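Local atomic coordinates of succinoglycan biosynthesis protein (Bacillus cereus ATCC 14579, PDB entry 2QGM), a protein that is of unproven function, named for succinoglycan biosynthesis but belonging to the erythromycin esterase family, so it may be a hydrolase. Residues 113-118 / 287-292; 138-143 / 302-307. All coordinates share one frame; numbering follows the deposited sequence.

Interaction 1 of 2, residues 113-118 / 287-292; sequences EDWGNG and ADHAMW
Trp115 reaches across to His289 and Trp292, and the three rings form an aromatic cluster. The six-membered ring of Trp115 does the touching. Its CE3 lies over the centre of one face of the His289 imidazole, with CE3 to His289 CE1 at 3.8 Å. CZ3 lies on the imidazole too. The two rings meet obliquely, with planes at 39°. CH2, the atom beyond, serves the other partner. It points at the face of the Trp292 six-membered ring and comes to 3.9 Å from Trp292 CZ3. That pair is T-shaped, with centroids 5.6 Å apart.

Trp115 extends this far because its CG stands anti to the backbone N (chi1 -178°), at the first turn of its helix. His289 and Trp292 are three residues apart, nearly one helical turn, and both lean toward it. The polar ring atoms are held from outside. Trp115 NE1 bonds to Thr259 OG1, and His289 ND1 bonds to the carbonyl oxygen of Leu170. These bonds probably help fix the rotation of both rings.

The cluster joins the start of helix 115-127 to helix 276-297. Helix 253-269 touches all three side chains, with Ala258 against both tryptophans, and strand 166-171 supplies Leu170.

Interaction 2 of 2, residues 138-143 / 302-307; sequences LLYPTD and MVWAHN
Tyr140 meets Trp304 through its hydroxyl, and this pair carries the contact. Segment 138-143 is a loop that leads into helix 143-157. At its start, Leu138 packs on Tyr351, and Leu139 follows.

Tyr140 then points its side chain toward strand 301-304. Its OH accepts a hydrogen bond from Trp304 NE1 at 3.1 Å. The oxygen lies in the indole plane, at the ring edge, but the N-H...O angle is only 139°, so the bond is bent. The phenol and indole planes are almost perpendicular, at 86°. Beside the bond, Tyr140 CZ packs on Trp304 CD1 at 4.3 Å. Trp304 presents its N-H here with CG anti to the backbone N (chi1 175°). Lys93 lies against the Trp304 ring as a cation-pi partner. Met111 of strand 108-111 touches both side chains.

Pro141 is the centre of an inverse gamma turn, spanned by a weak bond from Thr142 N to Tyr140 O at 2.7 Å. Thr142 is the N-cap of helix 143-157, and its OG1 bonds to Ile145 N. Asp143 begins that helix.

Tyr140 is buried, and its oxygen has two polar partners, since it also bonds to Glu81 OE2. By donating to the oxygen, the indole N-H may favour the hydroxyl's bond to Glu81. The bond from Trp304 probably helps hold the phenol beside Glu81, which the Trp304 side chain also touches.

How the interactions relate
The segments of the two contacts alternate along the chain, and strand 301-304 of interaction 2 follows helix 276-297 of interaction 1 after a short link. Their centres are about 13 Å apart. They touch where Ala290 CB packs on Val303 CG2 at 4.0 Å. Glu113 of interaction 1 is tied to the approach of 138-143, through OE2 to Lys137 N. Interaction 1 is ring packing between two helices. Interaction 2 is a hydrogen bond at the C-terminal end of an inner strand of the main sheet, between 76-79 and 108-111. Near that end, Glu112 bonds to His306 N and His84 meets the His306 ring. Such a group of polar residues is consistent with a pocket, but no ligand defines one.

Interaction 1 of 2, residues 113-118 / 287-292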
# COMPACT_ATOMS: atom_id res chain seq x y z
N GLU A 113 1.44 5.39 3.02
CA GLU A 113 2.25 6.54 3.41
C GLU A 113 1.28 7.42 4.19
O GLU A 113 0.07 7.39 3.93
CB GLU A 113 2.76 7.26 2.15
CG GLU A 113 3.55 8.55 2.40
CD GLU A 113 4.74 8.35 3.32
OE1 GLU A 113 4.63 8.66 4.53
OE2 GLU A 113 5.79 7.88 2.83
N ASP A 114 1.79 8.18 5.14
CA ASP A 114 0.91 9.01 5.97
C ASP A 114 0.08 10.03 5.21
O ASP A 114 0.52 10.64 4.24
CB ASP A 114 1.71 9.69 7.08
CG ASP A 114 2.39 8.69 8.01
OD1 ASP A 114 1.90 7.55 8.14
OD2 ASP A 114 3.42 9.05 8.63
N TRP A 115 -1.15 10.20 5.69
CA TRP A 115 -2.12 11.13 5.11
C TRP A 115 -1.49 12.47 4.75
O TRP A 115 -1.58 12.93 3.60
CB TRP A 115 -3.28 11.33 6.11
CG TRP A 115 -4.33 12.24 5.57
CD1 TRP A 115 -4.41 13.59 5.73
CD2 TRP A 115 -5.41 11.88 4.70
NE1 TRP A 115 -5.46 14.09 5.00
CE2 TRP A 115 -6.09 13.06 4.36
CE3 TRP A 115 -5.86 10.66 4.16
CZ2 TRP A 115 -7.21 13.07 3.50
CZ3 TRP A 115 -6.97 10.66 3.31
CH2 TRP A 115 -7.63 11.87 2.99
N GLY A 116 -0.83 13.10 5.72
CA GLY A 116 -0.18 14.38 5.50
C GLY A 116 0.84 14.40 4.37
O GLY A 116 0.90 15.36 3.59
N ASN A 117 1.65 13.35 4.30
CA ASN A 117 2.66 13.24 3.25
C ASN A 117 1.93 13.10 1.93
O ASN A 117 2.37 13.60 0.89
CB ASN A 117 3.54 12.01 3.49
CG ASN A 117 4.54 12.23 4.60
OD1 ASN A 117 5.07 11.28 5.17
ND2 ASN A 117 4.82 13.50 4.90
N GLY A 118 0.78 12.42 1.98
CA GLY A 118 -0.02 12.24 0.78
C GLY A 118 -0.48 13.56 0.20
O GLY A 118 -0.44 13.75 -1.01
N ALA A 287 -8.24 0.70 4.75
CA ALA A 287 -9.30 0.30 3.83
C ALA A 287 -10.29 1.43 3.61
O ALA A 287 -10.69 1.70 2.48
CB ALA A 287 -10.02 -0.93 4.37
N ASP A 288 -10.69 2.10 4.69
CA ASP A 288 -11.63 3.21 4.58
C ASP A 288 -11.08 4.28 3.65
O ASP A 288 -11.78 4.78 2.78
CB ASP A 288 -11.91 3.84 5.95
CG ASP A 288 -12.72 2.94 6.86
OD1 ASP A 288 -13.38 1.99 6.37
OD2 ASP A 288 -12.70 3.21 8.08
N HIS A 289 -9.81 4.64 3.84
CA HIS A 289 -9.22 5.66 2.99
C HIS A 289 -9.18 5.25 1.52
O HIS A 289 -9.45 6.07 0.65
CB HIS A 289 -7.83 6.02 3.50
CG HIS A 289 -7.84 6.95 4.67
ND1 HIS A 289 -6.79 7.06 5.55
CD2 HIS A 289 -8.79 7.82 5.11
CE1 HIS A 289 -7.08 7.96 6.47
NE2 HIS A 289 -8.29 8.44 6.23
N ALA A 290 -8.87 3.99 1.26
CA ALA A 290 -8.82 3.52 -0.13
C ALA A 290 -10.20 3.64 -0.79
O ALA A 290 -10.31 4.08 -1.93
CB ALA A 290 -8.35 2.08 -0.16
N MSE A 291 -11.24 3.24 -0.06
CA MSE A 291 -12.60 3.31 -0.56
C MSE A 291 -13.09 4.75 -0.63
O MSE A 291 -13.89 5.09 -1.49
CB MSE A 291 -13.52 2.44 0.29
CG MSE A 291 -13.24 0.96 0.03
SE MSE A 291 -14.33 -0.31 0.99
CE MSE A 291 -16.07 0.17 0.27
N TRP A 292 -12.60 5.60 0.27
CA TRP A 292 -13.01 6.99 0.24
C TRP A 292 -12.52 7.60 -1.08
O TRP A 292 -13.21 8.39 -1.71
CB TRP A 292 -12.41 7.77 1.41
CG TRP A 292 -12.49 9.25 1.21
CD1 TRP A 292 -13.56 10.06 1.46
CD2 TRP A 292 -11.47 10.09 0.66
NE1 TRP A 292 -13.27 11.36 1.10
CE2 TRP A 292 -11.99 11.40 0.60
CE3 TRP A 292 -10.17 9.87 0.20
CZ2 TRP A 292 -11.25 12.49 0.10
CZ3 TRP A 292 -9.43 10.94 -0.29
CH2 TRP A 292 -9.98 12.23 -0.34

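Interaction 2 of 2, residues 138-143 / 302-307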
# COMPACT_ATOMS: atom_id res chain seq x y z
N LEU A 138 11.41 7.25 5.43
CA LEU A 138 12.52 6.33 5.19
C LEU A 138 12.24 4.95 4.61
O LEU A 138 11.28 4.27 4.96
CB LEU A 138 13.38 6.20 6.45
CG LEU A 138 14.44 7.30 6.58
CD1 LEU A 138 15.30 7.05 7.81
CD2 LEU A 138 15.31 7.31 5.32
N LEU A 139 13.14 4.56 3.72
CA LEU A 139 13.09 3.32 2.97
C LEU A 139 12.33 3.63 1.70
O LEU A 139 12.62 3.06 0.66
CB LEU A 139 12.42 2.16 3.74
CG LEU A 139 13.12 1.53 4.96
CD1 LEU A 139 12.73 0.06 5.04
CD2 LEU A 139 14.64 1.63 4.84
N TYR A 140 11.38 4.56 1.76
CA TYR A 140 10.63 4.92 0.55
C TYR A 140 11.22 6.02 -0.33
O TYR A 140 10.89 6.08 -1.52
CB TYR A 140 9.18 5.24 0.90
CG TYR A 140 8.25 4.05 0.70
CD1 TYR A 140 8.73 2.74 0.79
CD2 TYR A 140 6.90 4.24 0.41
CE1 TYR A 140 7.88 1.65 0.60
CE2 TYR A 140 6.04 3.15 0.23
CZ TYR A 140 6.54 1.86 0.32
OH TYR A 140 5.71 0.78 0.15
N PRO A 141 12.08 6.91 0.21
CA PRO A 141 12.64 7.96 -0.66
C PRO A 141 13.76 7.37 -1.53
O PRO A 141 14.91 7.78 -1.42
CB PRO A 141 13.18 8.99 0.34
CG PRO A 141 12.62 8.60 1.66
CD PRO A 141 12.53 7.11 1.60
N THR A 142 13.41 6.41 -2.38
CA THR A 142 14.37 5.75 -3.25
C THR A 142 14.31 6.30 -4.66
O THR A 142 13.32 6.92 -5.04
CB THR A 142 14.12 4.24 -3.31
OG1 THR A 142 12.87 3.99 -3.98
CG2 THR A 142 14.07 3.64 -1.91
N ASP A 143 15.35 6.05 -5.44
CA ASP A 143 15.37 6.52 -6.83
C ASP A 143 14.23 5.86 -7.59
O ASP A 143 13.58 6.50 -8.42
CB ASP A 143 16.69 6.17 -7.52
CG ASP A 143 17.87 6.91 -6.93
OD1 ASP A 143 17.70 8.06 -6.47
OD2 ASP A 143 18.99 6.36 -6.96
N MSE A 302 -5.86 2.05 -7.13
CA MSE A 302 -4.71 1.19 -6.92
C MSE A 302 -4.26 1.35 -5.48
O MSE A 302 -4.16 2.47 -4.98
CB MSE A 302 -3.57 1.59 -7.85
CG MSE A 302 -3.87 1.49 -9.34
SE MSE A 302 -2.52 2.45 -10.39
CE MSE A 302 -3.17 4.23 -10.06
N VAL A 303 -4.01 0.24 -4.80
CA VAL A 303 -3.54 0.29 -3.42
C VAL A 303 -2.11 -0.27 -3.40
O VAL A 303 -1.88 -1.46 -3.64
CB VAL A 303 -4.44 -0.53 -2.47
CG1 VAL A 303 -3.85 -0.55 -1.05
CG2 VAL A 303 -5.83 0.07 -2.46
N TRP A 304 -1.16 0.61 -3.14
CA TRP A 304 0.26 0.26 -3.09
C TRP A 304 0.64 0.08 -1.62
O TRP A 304 0.56 1.03 -0.84
CB TRP A 304 1.09 1.37 -3.71
CG TRP A 304 2.59 1.19 -3.61
CD1 TRP A 304 3.33 1.05 -2.48
CD2 TRP A 304 3.53 1.22 -4.70
NE1 TRP A 304 4.67 1.00 -2.79
CE2 TRP A 304 4.82 1.10 -4.15
CE3 TRP A 304 3.40 1.34 -6.09
CZ2 TRP A 304 5.98 1.10 -4.93
CZ3 TRP A 304 4.55 1.34 -6.88
CH2 TRP A 304 5.82 1.22 -6.29
N ALA A 305 1.05 -1.12 -1.25
CA ALA A 305 1.42 -1.38 0.14
C ALA A 305 2.19 -2.68 0.21
O ALA A 305 2.40 -3.33 -0.81
CB ALA A 305 0.15 -1.47 1.00
N HIS A 306 2.62 -3.04 1.40
CA HIS A 306 3.34 -4.29 1.58
C HIS A 306 2.37 -5.45 1.33
O HIS A 306 1.16 -5.28 1.45
CB HIS A 306 3.88 -4.40 3.00
CG HIS A 306 4.88 -5.49 3.18
ND1 HIS A 306 4.53 -6.83 3.22
CD2 HIS A 306 6.23 -5.46 3.31
CE1 HIS A 306 5.62 -7.56 3.35
NE2 HIS A 306 6.66 -6.75 3.41
N ASN A 307 2.91 -6.61 0.97
CA ASN A 307 2.08 -7.81 0.75
C ASN A 307 1.14 -7.99 1.94
O ASN A 307 -0.03 -8.31 1.79
CB ASN A 307 2.94 -9.07 0.67
CG ASN A 307 3.51 -9.31 -0.71
OD1 ASN A 307 3.12 -8.69 -1.69
ND2 ASN A 307 4.44 -10.27 -0.79